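Local coordinates for protein aspartate--tRNA(Asp/Asn) ligase (Thermus thermophilus, PDB 1N9W) that charges both tRNA(Asp) and tRNA(Asn) with L-aspartate, first activating the amino acid with ATP and then transferring it to the tRNA acceptor end, at residues 44-49 with 74-79; 60-65 with 78-83; 25-30 with 50-55. All blocks are in the same frame, centred on the assembly; numbering follows the deposited sequence.

Interaction 1: residues 44-49 with 74-79; sequences QVVTGG and GLEVQA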
loop_
_atom_site.group_PDB
_atom_site.type_symbol
_atom_site.label_atom_id
_atom_site.label_comp_id
_atom_site.label_asym_id
_atom_site.label_seq_id
_atom_site.Cartn_x
_atom_site.Cartn_y
_atom_site.Cartn_z
ATOM N N GLN B 44 16.262 -25.491 -16.862
ATOM C CA GLN B 44 16.136 -26.595 -17.797
ATOM C C GLN B 44 15.888 -27.855 -16.979
ATOM O O GLN B 44 16.518 -28.080 -15.940
ATOM C CB GLN B 44 17.426 -26.765 -18.634
ATOM C CG GLN B 44 17.334 -27.875 -19.709
ATOM C CD GLN B 44 18.530 -27.928 -20.666
ATOM O OE1 GLN B 44 19.555 -28.578 -20.391
ATOM N NE2 GLN B 44 18.400 -27.241 -21.804
ATOM N N VAL B 45 14.939 -28.662 -17.430
ATOM C CA VAL B 45 14.614 -29.903 -16.744
ATOM C C VAL B 45 14.800 -30.961 -17.805
ATOM O O VAL B 45 14.372 -30.784 -18.946
ATOM C CB VAL B 45 13.152 -29.901 -16.222
ATOM C CG1 VAL B 45 12.756 -31.284 -15.738
ATOM C CG2 VAL B 45 13.021 -28.909 -15.077
ATOM N N VAL B 46 15.477 -32.045 -17.444
ATOM C CA VAL B 46 15.708 -33.118 -18.387
ATOM C C VAL B 46 14.950 -34.363 -17.964
ATOM O O VAL B 46 15.074 -34.837 -16.834
ATOM C CB VAL B 46 17.229 -33.458 -18.514
ATOM C CG1 VAL B 46 17.429 -34.540 -19.568
ATOM C CG2 VAL B 46 18.021 -32.215 -18.895
ATOM N N THR B 47 14.146 -34.880 -18.880
ATOM C CA THR B 47 13.380 -36.076 -18.623
ATOM C C THR B 47 13.378 -36.891 -19.925
ATOM O O THR B 47 14.256 -36.692 -20.770
ATOM C CB THR B 47 11.935 -35.691 -18.155
ATOM O OG1 THR B 47 11.227 -36.871 -17.746
ATOM C CG2 THR B 47 11.164 -34.987 -19.260
ATOM N N GLY B 48 12.421 -37.810 -20.079
ATOM C CA GLY B 48 12.361 -38.631 -21.282
ATOM C C GLY B 48 11.223 -39.638 -21.225
ATOM O O GLY B 48 10.759 -39.991 -20.141
ATOM N N GLY B 49 10.758 -40.081 -22.391
ATOM C CA GLY B 49 9.686 -41.064 -22.469
ATOM C C GLY B 49 8.332 -40.683 -21.886
ATOM O O GLY B 49 7.481 -41.547 -21.682
ATOM N N GLY B 74 23.426 -21.897 -15.820
ATOM C CA GLY B 74 24.502 -22.870 -15.660
ATOM C C GLY B 74 24.125 -24.118 -14.894
ATOM O O GLY B 74 24.990 -24.905 -14.496
ATOM N N LEU B 75 22.819 -24.295 -14.708
ATOM C CA LEU B 75 22.243 -25.426 -13.973
ATOM C C LEU B 75 21.254 -26.246 -14.779
ATOM O O LEU B 75 20.759 -25.817 -15.815
ATOM C CB LEU B 75 21.488 -24.930 -12.736
ATOM C CG LEU B 75 22.231 -24.939 -11.419
ATOM C CD1 LEU B 75 23.072 -26.196 -11.377
ATOM C CD2 LEU B 75 23.088 -23.714 -11.293
ATOM N N GLU B 76 20.926 -27.411 -14.243
ATOM C CA GLU B 76 19.996 -28.305 -14.882
ATOM C C GLU B 76 19.400 -29.250 -13.834
ATOM O O GLU B 76 20.041 -29.557 -12.828
ATOM C CB GLU B 76 20.745 -29.067 -15.982
ATOM C CG GLU B 76 20.305 -30.477 -16.248
ATOM C CD GLU B 76 21.052 -31.088 -17.451
ATOM O OE1 GLU B 76 21.168 -30.401 -18.482
ATOM O OE2 GLU B 76 21.486 -32.239 -17.364
ATOM N N VAL B 77 18.154 -29.666 -14.030
ATOM C CA VAL B 77 17.562 -30.611 -13.096
ATOM C C VAL B 77 17.186 -31.864 -13.870
ATOM O O VAL B 77 16.382 -31.806 -14.800
ATOM C CB VAL B 77 16.291 -30.067 -12.403
ATOM C CG1 VAL B 77 15.655 -31.179 -11.571
ATOM C CG2 VAL B 77 16.622 -28.886 -11.507
ATOM N N GLN B 78 17.780 -32.992 -13.503
ATOM C CA GLN B 78 17.459 -34.248 -14.164
ATOM C C GLN B 78 16.262 -34.829 -13.399
ATOM O O GLN B 78 16.392 -35.296 -12.270
ATOM C CB GLN B 78 18.699 -35.169 -14.151
ATOM C CG GLN B 78 19.618 -34.981 -15.401
ATOM C CD GLN B 78 21.112 -35.256 -15.159
ATOM O OE1 GLN B 78 21.487 -36.292 -14.613
ATOM N NE2 GLN B 78 21.966 -34.324 -15.583
ATOM N N ALA B 79 15.088 -34.767 -14.024
ATOM C CA ALA B 79 13.849 -35.227 -13.403
ATOM C C ALA B 79 13.737 -36.710 -13.070
ATOM O O ALA B 79 14.026 -37.576 -13.896
ATOM C CB ALA B 79 12.659 -34.809 -14.269
HETATM O O HOH W 1 18.889 -24.276 -16.686
HETATM O O HOH W 2 12.045 -38.296 -15.724
#
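V46 and V77 sit at the middle of a parallel strand pair, 44-47 beside 75-79, and the evidence for the pairing is a run of three backbone hydrogen bonds. V77 N gives to Q44 O at 3.0 Å, V46 N to V77 O at 2.8 Å, and A79 N to V46 O at 2.8 Å, so V46 is bonded through both its N and its O. The CA-H of V45 adds a contact to V77 O. The two strand segments run in the same sense, their axes inclined at 27°, and each end is bridged by water: one water accepts from Q44 N and donates to L75 O, another joins T47 OG1 to A79 O.

These are two strands of the OB-fold anticodon-binding domain, and the parallel pairing joins strand 41-47 to strand 75-79 within its curled sheet.

Apolar contacts gather on the face of V45 and V77, where A79 CB points in toward 44-49. With CG1 anti to its backbone N (chi1 170°), V45 brings that methyl to 3.8 Å from A79 CB, while V61 of strand 58-67 packs on V45.

Polar groups mark the other face, where Q44 and E76, both tRNA-contacting positions, lie side by side, pointing the same way. V46 crosses E76 with CG2 3.5 Å from E76 CD, an apolar methyl against the carboxylate. Q78 NE2 donates to the anti lone pair of E76 OE2 at 2.8 Å, and that oxygen lies close to the Q78 amide plane; E76 OE1 accepts from N68, another tRNA-contacting residue. With each oxygen held by a different amide, the rotation of the E76 carboxylate is restrained.

Interaction 2: residues 60-65 with 78-83; sequences RVRGLV and QAKEVE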
loop_
_atom_site.group_PDB
_atom_site.type_symbol
_atom_site.label_atom_id
_atom_site.label_comp_id
_atom_site.label_asym_id
_atom_site.label_seq_id
_atom_site.Cartn_x
_atom_site.Cartn_y
_atom_site.Cartn_z
ATOM N N ARG B 60 5.021 -29.860 -11.298
ATOM C CA ARG B 60 5.796 -30.112 -10.108
ATOM C C ARG B 60 6.890 -31.038 -10.633
ATOM O O ARG B 60 6.594 -31.989 -11.362
ATOM C CB ARG B 60 4.959 -30.824 -9.047
ATOM C CG ARG B 60 5.776 -31.344 -7.891
ATOM C CD ARG B 60 4.890 -31.812 -6.757
ATOM N NE ARG B 60 5.605 -32.761 -5.933
ATOM C CZ ARG B 60 5.835 -34.025 -6.276
ATOM N NH1 ARG B 60 5.390 -34.503 -7.430
ATOM N NH2 ARG B 60 6.548 -34.812 -5.474
ATOM N N VAL B 61 8.142 -30.730 -10.312
ATOM C CA VAL B 61 9.265 -31.550 -10.749
ATOM C C VAL B 61 10.184 -31.929 -9.595
ATOM O O VAL B 61 10.599 -31.081 -8.797
ATOM C CB VAL B 61 10.149 -30.845 -11.814
ATOM C CG1 VAL B 61 11.405 -31.697 -12.081
ATOM C CG2 VAL B 61 9.368 -30.624 -13.119
ATOM N N ARG B 62 10.497 -33.217 -9.517
ATOM C CA ARG B 62 11.404 -33.732 -8.490
ATOM C C ARG B 62 12.627 -34.269 -9.228
ATOM O O ARG B 62 12.499 -35.088 -10.138
ATOM C CB ARG B 62 10.726 -34.853 -7.696
ATOM C CG ARG B 62 11.659 -35.589 -6.738
ATOM C CD ARG B 62 10.896 -36.578 -5.854
ATOM N NE ARG B 62 10.277 -37.683 -6.610
ATOM C CZ ARG B 62 10.892 -38.820 -6.926
ATOM N NH1 ARG B 62 12.153 -39.025 -6.559
ATOM N NH2 ARG B 62 10.241 -39.754 -7.597
ATOM N N GLY B 63 13.810 -33.806 -8.845
ATOM C CA GLY B 63 15.005 -34.272 -9.519
ATOM C C GLY B 63 16.341 -33.808 -8.979
ATOM O O GLY B 63 16.409 -33.037 -8.020
ATOM N N LEU B 64 17.404 -34.286 -9.626
ATOM C CA LEU B 64 18.786 -33.988 -9.245
ATOM C C LEU B 64 19.367 -32.745 -9.918
ATOM O O LEU B 64 19.320 -32.615 -11.144
ATOM C CB LEU B 64 19.666 -35.199 -9.588
ATOM C CG LEU B 64 21.161 -35.115 -9.282
ATOM C CD1 LEU B 64 21.357 -35.250 -7.777
ATOM C CD2 LEU B 64 21.916 -36.223 -10.027
ATOM N N VAL B 65 19.914 -31.839 -9.112
ATOM C CA VAL B 65 20.535 -30.622 -9.629
ATOM C C VAL B 65 21.925 -30.974 -10.149
ATOM O O VAL B 65 22.792 -31.437 -9.401
ATOM C CB VAL B 65 20.652 -29.530 -8.527
ATOM C CG1 VAL B 65 21.257 -28.237 -9.104
ATOM C CG2 VAL B 65 19.263 -29.243 -7.936
ATOM N N GLN B 78 17.780 -32.992 -13.503
ATOM C CA GLN B 78 17.459 -34.248 -14.164
ATOM C C GLN B 78 16.262 -34.829 -13.399
ATOM O O GLN B 78 16.392 -35.296 -12.270
ATOM C CB GLN B 78 18.699 -35.169 -14.151
ATOM C CG GLN B 78 19.618 -34.981 -15.401
ATOM C CD GLN B 78 21.112 -35.256 -15.159
ATOM O OE1 GLN B 78 21.487 -36.292 -14.613
ATOM N NE2 GLN B 78 21.966 -34.324 -15.583
ATOM N N ALA B 79 15.088 -34.767 -14.024
ATOM C CA ALA B 79 13.849 -35.227 -13.403
ATOM C C ALA B 79 13.737 -36.710 -13.070
ATOM O O ALA B 79 14.026 -37.576 -13.896
ATOM C CB ALA B 79 12.659 -34.809 -14.269
ATOM N N LYS B 80 13.300 -36.986 -11.849
ATOM C CA LYS B 80 13.088 -38.349 -11.400
ATOM C C LYS B 80 11.570 -38.526 -11.499
ATOM O O LYS B 80 11.048 -39.640 -11.636
ATOM C CB LYS B 80 13.525 -38.508 -9.936
ATOM C CG LYS B 80 14.847 -37.828 -9.594
ATOM C CD LYS B 80 16.061 -38.632 -10.028
ATOM C CE LYS B 80 16.282 -39.829 -9.117
ATOM N NZ LYS B 80 17.502 -40.582 -9.514
ATOM N N GLU B 81 10.860 -37.405 -11.442
ATOM C CA GLU B 81 9.405 -37.428 -11.506
ATOM C C GLU B 81 8.852 -36.102 -12.022
ATOM O O GLU B 81 9.349 -35.036 -11.674
ATOM C CB GLU B 81 8.853 -37.740 -10.106
ATOM C CG GLU B 81 7.363 -37.492 -9.905
ATOM C CD GLU B 81 6.876 -37.957 -8.525
ATOM O OE1 GLU B 81 7.664 -37.901 -7.554
ATOM O OE2 GLU B 81 5.699 -38.353 -8.416
ATOM N N VAL B 82 7.837 -36.182 -12.871
ATOM C CA VAL B 82 7.209 -34.988 -13.400
ATOM C C VAL B 82 5.699 -35.164 -13.224
ATOM O O VAL B 82 5.118 -36.129 -13.720
ATOM C CB VAL B 82 7.579 -34.765 -14.899
ATOM C CG1 VAL B 82 6.868 -33.546 -15.447
ATOM C CG2 VAL B 82 9.087 -34.573 -15.030
ATOM N N GLU B 83 5.087 -34.252 -12.471
ATOM C CA GLU B 83 3.644 -34.282 -12.212
ATOM C C GLU B 83 3.019 -33.019 -12.806
ATOM O O GLU B 83 3.485 -31.910 -12.551
ATOM C CB GLU B 83 3.356 -34.333 -10.696
ATOM C CG GLU B 83 1.851 -34.298 -10.360
ATOM C CD GLU B 83 1.524 -34.281 -8.857
ATOM O OE1 GLU B 83 0.323 -34.331 -8.513
ATOM O OE2 GLU B 83 2.444 -34.218 -8.020
#
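Strand 60-65 runs antiparallel to 81-83, at 174°, and the pairing goes on to Q78 after a one-residue shift at a classic beta bulge, where K80 and E81 both face R62: R62 O accepts from K80 N at 2.7 Å and from E81 N at 3.1 Å, both donors in its carbonyl plane. There G63 lies close against the other strand, its CA 3.2 Å from Q78 O; a CB there would collide with that oxygen.

R60, R62, E81 and E83 share one face as a salt-bridge network. R62, bent at its third torsion (chi3 65°), turns its guanidinium edge to E81, so that OE1 lies in the guanidinium plane and takes NE at 2.8 Å and NH2 at 3.2 Å. NE meets the anti lone pair of E81 OE1, whereas NH2 reaches that oxygen from above the carboxylate plane; the two flat groups stand 84° apart. K80 CB covers one face of the same guanidinium, 3.7 Å from R62 NH1. A leucine in place of R62 would probably leave E81 OE1 without its two closest donors, and the E81 carboxylate with only the long bridge to R60 within this network.

R60 reaches E83 with NH1, 3.0 Å from OE2, and has a long bridge to E81. On the face with V61, CG1 of V61 lies 4.0 Å from A79 CB.

The contact carries the hairpin of strands 58-67 and 75-79 past the corner at K80 to strand 81-84. Strand 15-28 flanks 58-67 on its other edge, where E17 forms a further salt bridge with R60 NE.

Interaction 3: residues 25-30 with 50-55; sequences RRDLGR and LKLPLP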
loop_
_atom_site.group_PDB
_atom_site.type_symbol
_atom_site.label_atom_id
_atom_site.label_comp_id
_atom_site.label_asym_id
_atom_site.label_seq_id
_atom_site.Cartn_x
_atom_site.Cartn_y
_atom_site.Cartn_z
ATOM N N ARG B 25 9.118 -26.755 -24.427
ATOM C CA ARG B 25 9.520 -28.149 -24.448
ATOM C C ARG B 25 10.169 -28.484 -25.791
ATOM O O ARG B 25 9.904 -27.840 -26.803
ATOM C CB ARG B 25 8.278 -29.031 -24.230
ATOM C CG ARG B 25 7.183 -28.793 -25.288
ATOM C CD ARG B 25 5.870 -29.552 -25.058
ATOM N NE ARG B 25 5.016 -29.430 -26.244
ATOM C CZ ARG B 25 3.881 -30.094 -26.453
ATOM N NH1 ARG B 25 3.414 -30.952 -25.553
ATOM N NH2 ARG B 25 3.215 -29.902 -27.586
ATOM N N ARG B 26 11.035 -29.485 -25.767
ATOM C CA ARG B 26 11.722 -29.987 -26.952
ATOM C C ARG B 26 11.638 -31.476 -26.684
ATOM O O ARG B 26 12.329 -31.993 -25.806
ATOM C CB ARG B 26 13.173 -29.555 -26.960
ATOM C CG ARG B 26 13.356 -28.089 -26.690
ATOM C CD ARG B 26 13.282 -27.286 -27.957
ATOM N NE ARG B 26 13.509 -25.858 -27.717
ATOM C CZ ARG B 26 12.550 -24.994 -27.399
ATOM N NH1 ARG B 26 11.293 -25.405 -27.273
ATOM N NH2 ARG B 26 12.846 -23.714 -27.234
ATOM N N ASP B 27 10.762 -32.145 -27.425
ATOM C CA ASP B 27 10.502 -33.575 -27.280
ATOM C C ASP B 27 11.370 -34.408 -28.219
ATOM O O ASP B 27 11.115 -34.447 -29.419
ATOM C CB ASP B 27 9.027 -33.837 -27.605
ATOM C CG ASP B 27 8.547 -35.199 -27.149
ATOM O OD1 ASP B 27 9.356 -36.154 -27.084
ATOM O OD2 ASP B 27 7.327 -35.317 -26.873
ATOM N N LEU B 28 12.384 -35.084 -27.690
ATOM C CA LEU B 28 13.229 -35.909 -28.544
ATOM C C LEU B 28 13.093 -37.385 -28.190
ATOM O O LEU B 28 14.056 -38.143 -28.281
ATOM C CB LEU B 28 14.692 -35.479 -28.434
ATOM C CG LEU B 28 15.007 -34.023 -28.760
ATOM C CD1 LEU B 28 16.477 -33.771 -28.513
ATOM C CD2 LEU B 28 14.641 -33.698 -30.200
ATOM N N GLY B 29 11.893 -37.785 -27.782
ATOM C CA GLY B 29 11.657 -39.174 -27.437
ATOM C C GLY B 29 12.300 -39.627 -26.135
ATOM O O GLY B 29 11.814 -39.295 -25.049
ATOM N N ARG B 30 13.391 -40.388 -26.248
ATOM C CA ARG B 30 14.116 -40.912 -25.092
ATOM C C ARG B 30 14.534 -39.805 -24.139
ATOM O O ARG B 30 14.515 -39.985 -22.925
ATOM C CB ARG B 30 15.360 -41.688 -25.531
ATOM C CG ARG B 30 15.071 -43.023 -26.199
ATOM C CD ARG B 30 16.336 -43.868 -26.304
ATOM N NE ARG B 30 16.050 -45.207 -26.808
ATOM C CZ ARG B 30 16.900 -46.231 -26.752
ATOM N NH1 ARG B 30 18.103 -46.073 -26.208
ATOM N NH2 ARG B 30 16.543 -47.418 -27.234
ATOM N N LEU B 50 8.108 -39.401 -21.629
ATOM C CA LEU B 50 6.836 -38.985 -21.062
ATOM C C LEU B 50 5.892 -38.459 -22.126
ATOM O O LEU B 50 6.308 -38.131 -23.232
ATOM C CB LEU B 50 7.052 -37.881 -20.026
ATOM C CG LEU B 50 7.985 -38.136 -18.845
ATOM C CD1 LEU B 50 8.017 -36.895 -17.968
ATOM C CD2 LEU B 50 7.509 -39.346 -18.043
ATOM N N LYS B 51 4.612 -38.394 -21.791
ATOM C CA LYS B 51 3.626 -37.836 -22.695
ATOM C C LYS B 51 3.565 -36.395 -22.203
ATOM O O LYS B 51 2.855 -36.081 -21.248
ATOM C CB LYS B 51 2.280 -38.538 -22.513
ATOM C CG LYS B 51 2.349 -40.035 -22.773
ATOM C CD LYS B 51 0.983 -40.680 -22.702
ATOM C CE LYS B 51 1.059 -42.155 -23.035
ATOM N NZ LYS B 51 -0.309 -42.731 -23.142
ATOM N N LEU B 52 4.341 -35.531 -22.844
ATOM C CA LEU B 52 4.428 -34.132 -22.448
ATOM C C LEU B 52 3.151 -33.312 -22.621
ATOM O O LEU B 52 2.445 -33.437 -23.623
ATOM C CB LEU B 52 5.582 -33.458 -23.206
ATOM C CG LEU B 52 6.983 -34.022 -22.920
ATOM C CD1 LEU B 52 8.010 -33.357 -23.831
ATOM C CD2 LEU B 52 7.340 -33.798 -21.441
ATOM N N PRO B 53 2.834 -32.468 -21.623
ATOM C CA PRO B 53 1.644 -31.615 -21.664
ATOM C C PRO B 53 1.996 -30.369 -22.474
ATOM O O PRO B 53 3.160 -30.189 -22.837
ATOM C CB PRO B 53 1.404 -31.303 -20.192
ATOM C CG PRO B 53 2.805 -31.162 -19.670
ATOM C CD PRO B 53 3.548 -32.315 -20.342
ATOM N N LEU B 54 1.017 -29.512 -22.754
ATOM C CA LEU B 54 1.273 -28.300 -23.535
ATOM C C LEU B 54 2.008 -27.224 -22.738
ATOM O O LEU B 54 2.086 -27.285 -21.514
ATOM C CB LEU B 54 -0.053 -27.709 -24.063
ATOM C CG LEU B 54 -0.768 -28.443 -25.210
ATOM C CD1 LEU B 54 -2.182 -27.849 -25.462
ATOM C CD2 LEU B 54 0.087 -28.333 -26.471
ATOM N N PRO B 55 2.582 -26.230 -23.442
ATOM C CA PRO B 55 3.292 -25.145 -22.763
ATOM C C PRO B 55 2.293 -24.410 -21.861
ATOM O O PRO B 55 1.090 -24.372 -22.153
ATOM C CB PRO B 55 3.781 -24.272 -23.916
ATOM C CG PRO B 55 3.993 -25.263 -25.018
ATOM C CD PRO B 55 2.803 -26.181 -24.900
HETATM O O HOH W 3 5.424 -36.497 -25.579
#
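R25 reaches from strand 15-28 toward the loop 50-55 and lays its guanidinium along the backbone of L52 to P55. Its CG stands between the backbone N and the carbonyl carbon (chi1 58°), and from there the chain is extended to NE, which carries the charged group over to the loop. L54 CA and P55 CD lie over one face of the guanidinium, both offset toward its rim, and the R25 chain crosses the P55 ring at about a right angle. The L52 carbonyl sits at the edge. P53 O approaches obliquely: R25 NH1 is 2.8 Å from it, but the N-H...O angle of 118° makes this hydrogen bond weak. L54 CD2 comes to 3.7 Å from R25 NH2, a methyl against the guanidinium. On the backbone side, R25 O accepts from R26 NH1.

D27 meets L52 obliquely, with L52 CD1 3.7 Å from D27 OD2 and 3.9 Å from D27 CB, so the leucine methyl lies against the CB, CG and OD2 side of the aspartate. The same carboxylate is tied to the loop backbone by a water that donates to D27 OD2 at 2.6 Å and to L50 O, and accepts from L52 N. D27 OD1 accepts from G29 N at 3.1 Å, nearly along its C-O axis, and also from Q32 NE2, so both oxygens are engaged.

The OD1 bond to the backbone N two residues on defines an Asx turn, here where strand 15-28 gives way to the turn toward strand 31-38 of the OB fold, next to the tRNA-contacting R26.

All three contacts belong to the OB-fold anticodon-binding domain, their centres about 37 to 39 Å from the centre of the chain; the predicted aspartate and ATP sites lie in the class II catalytic part. Interactions 1 and 2, centres about 7 Å apart, share Q78 and A79 on strand 75-79, which pairs with 41-47 and 58-67. Interaction 3 lies about 12 Å from interaction 1, where G49 N probably hydrogen-bonds G29 O at 3.0 Å, and about 14 Å from interaction 2, where L50 CD1 touches V82 CB at 3.8 Å. Of the four tRNA-contacting residues, Q44 and E76 fall in interaction 1 and R26 in interaction 3, while N68 bonds E76 from outside.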